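Local coordinates for protein metallo-beta-lactamase FIM-1 (Pseudomonas aeruginosa, PDB 6V3Q) that probably hydrolyses beta-lactam antibiotics to substituted beta-amino acids with the help of zinc, as a class B metallo-beta-lactamase, at residues V137-G142 with A193-E198. Numbering follows the deposited sequence.
Sequences VIFDPG and AQRFAE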
loop_
_atom_site.group_PDB
_atom_site.type_symbol
_atom_site.label_atom_id
_atom_site.label_comp_id
_atom_site.label_asym_id
_atom_site.label_seq_id
_atom_site.Cartn_x
_atom_site.Cartn_y
_atom_site.Cartn_z
ATOM N N VAL A 137 10.813 19.080 -22.405
ATOM C CA VAL A 137 11.350 18.249 -23.474
ATOM C C VAL A 137 10.793 16.849 -23.273
ATOM O O VAL A 137 11.067 16.200 -22.255
ATOM C CB VAL A 137 12.886 18.243 -23.494
ATOM C CG1 VAL A 137 13.393 17.219 -24.505
ATOM C CG2 VAL A 137 13.418 19.624 -23.843
ATOM N N ILE A 138 9.979 16.399 -24.219
ATOM C CA ILE A 138 9.427 15.052 -24.190
ATOM C C ILE A 138 10.358 14.159 -24.998
ATOM O O ILE A 138 10.603 14.416 -26.182
ATOM C CB ILE A 138 7.997 15.020 -24.744
ATOM C CG1 ILE A 138 7.089 15.939 -23.918
ATOM C CG2 ILE A 138 7.463 13.597 -24.739
ATOM C CD1 ILE A 138 5.771 16.258 -24.578
ATOM N N PHE A 139 10.877 13.117 -24.358
ATOM C CA PHE A 139 11.927 12.282 -24.918
ATOM C C PHE A 139 11.473 10.831 -24.949
ATOM O O PHE A 139 10.849 10.344 -24.000
ATOM C CB PHE A 139 13.213 12.426 -24.095
ATOM C CG PHE A 139 14.362 11.604 -24.601
ATOM C CD1 PHE A 139 14.996 11.931 -25.787
ATOM C CD2 PHE A 139 14.824 10.515 -23.880
ATOM C CE1 PHE A 139 16.062 11.174 -26.255
ATOM C CE2 PHE A 139 15.886 9.756 -24.341
ATOM C CZ PHE A 139 16.505 10.090 -25.527
ATOM N N ASP A 140 11.786 10.145 -26.049
ATOM C CA ASP A 140 11.426 8.742 -26.235
ATOM C C ASP A 140 12.679 7.883 -26.146
ATOM O O ASP A 140 13.477 7.851 -27.096
ATOM C CB ASP A 140 10.732 8.541 -27.586
ATOM C CG ASP A 140 10.351 7.090 -27.840
ATOM O OD1 ASP A 140 10.294 6.296 -26.876
ATOM O OD2 ASP A 140 10.108 6.734 -29.013
ATOM N N PRO A 141 12.905 7.176 -25.039
ATOM C CA PRO A 141 14.142 6.405 -24.871
ATOM C C PRO A 141 14.072 4.960 -25.337
ATOM O O PRO A 141 15.088 4.261 -25.255
ATOM C CB PRO A 141 14.345 6.466 -23.353
ATOM C CG PRO A 141 12.954 6.438 -22.814
ATOM C CD PRO A 141 12.075 7.150 -23.823
ATOM N N GLY A 142 12.919 4.495 -25.807
ATOM C CA GLY A 142 12.771 3.121 -26.212
ATOM C C GLY A 142 12.104 2.286 -25.139
ATOM O O GLY A 142 11.820 2.762 -24.036
ATOM N N ALA A 193 19.651 9.323 -19.091
ATOM C CA ALA A 193 20.741 9.947 -18.349
ATOM C C ALA A 193 21.679 10.715 -19.269
ATOM O O ALA A 193 22.246 11.736 -18.867
ATOM C CB ALA A 193 21.518 8.887 -17.568
ATOM N N GLN A 194 21.848 10.243 -20.503
ATOM C CA GLN A 194 22.735 10.918 -21.439
ATOM C C GLN A 194 22.053 12.099 -22.116
ATOM O O GLN A 194 22.717 13.090 -22.444
ATOM C CB GLN A 194 23.247 9.924 -22.483
ATOM C CG GLN A 194 24.403 10.448 -23.315
ATOM C CD GLN A 194 24.992 9.384 -24.218
ATOM O OE1 GLN A 194 24.843 8.189 -23.966
ATOM N NE2 GLN A 194 25.662 9.813 -25.282
ATOM N N ARG A 195 20.737 12.017 -22.334
ATOM C CA ARG A 195 20.019 13.139 -22.931
ATOM C C ARG A 195 19.933 14.319 -21.969
ATOM O O ARG A 195 20.095 15.475 -22.378
ATOM C CB ARG A 195 18.622 12.694 -23.368
ATOM C CG ARG A 195 17.752 13.812 -23.918
ATOM C CD ARG A 195 18.409 14.512 -25.101
ATOM N NE ARG A 195 17.532 15.519 -25.688
ATOM C CZ ARG A 195 17.383 16.749 -25.207
ATOM N NH1 ARG A 195 18.049 17.130 -24.120
ATOM N NH2 ARG A 195 16.564 17.600 -25.809
ATOM N N PHE A 196 19.678 14.048 -20.692
ATOM C CA PHE A 196 19.638 15.083 -19.662
ATOM C C PHE A 196 20.809 14.878 -18.703
ATOM O O PHE A 196 20.634 14.566 -17.522
ATOM C CB PHE A 196 18.299 15.058 -18.925
ATOM C CG PHE A 196 17.102 15.055 -19.833
ATOM C CD1 PHE A 196 16.769 16.180 -20.572
ATOM C CD2 PHE A 196 16.303 13.930 -19.938
ATOM C CE1 PHE A 196 15.665 16.178 -21.407
ATOM C CE2 PHE A 196 15.196 13.920 -20.769
ATOM C CZ PHE A 196 14.876 15.046 -21.504
ATOM N N ALA A 197 22.021 15.070 -19.231
ATOM C CA ALA A 197 23.239 14.786 -18.479
ATOM C C ALA A 197 23.447 15.729 -17.301
ATOM O O ALA A 197 24.222 15.401 -16.396
ATOM C CB ALA A 197 24.450 14.853 -19.410
ATOM N N GLU A 198 22.783 16.886 -17.289
ATOM C CA GLU A 198 23.002 17.874 -16.242
ATOM C C GLU A 198 21.962 17.826 -15.133
ATOM O O GLU A 198 22.235 18.316 -14.032
ATOM C CB GLU A 198 23.023 19.286 -16.839
ATOM C CG GLU A 198 24.064 19.476 -17.927
ATOM C CD GLU A 198 24.259 20.931 -18.300
ATOM O OE1 GLU A 198 25.206 21.228 -19.056
ATOM O OE2 GLU A 198 23.470 21.781 -17.836
#
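The carbonyl O of Phe-196, whose ring packs against Val-137 and Phe-139, accepts a hydrogen bond from NH1 of Arg-212. NH2 of the same guanidinium bonds to the O of Ala-193, so Arg-212 ties down the end of helix 185-195. The contact is sheet-to-helix packing in the alpha-beta/beta-alpha sandwich of the metallo-beta-lactamases. Strand 137-139 meets the end of the helix at Arg-195 and the first residue beyond it, Phe-196, away from the zinc site. Between the two segments the contact is made by side chains. Arg-195 CG sits over one face of the Phe-139 ring in a CH-pi contact, 3.9 Å from the ring centroid and 15° off the normal. The same CG also lies over the centre of the Phe-196 ring, 3.9 Å above its plane. This methylene is thus shared by two aromatic faces. The arginine chain bends at chi2 (57°), which turns its guanidinium toward Val-137. The guanidinium plane is 68° from that of the Phe-139 ring. Phe-139 CB lies 4.0 Å from Phe-196 CZ. Val-151, on the neighbouring strand, touches both phenylalanines. Val-137 CG1 meets the edge of the Phe-196 ring, 4.0 Å from CE1, and comes within 3.4 Å of Arg-195 NH2.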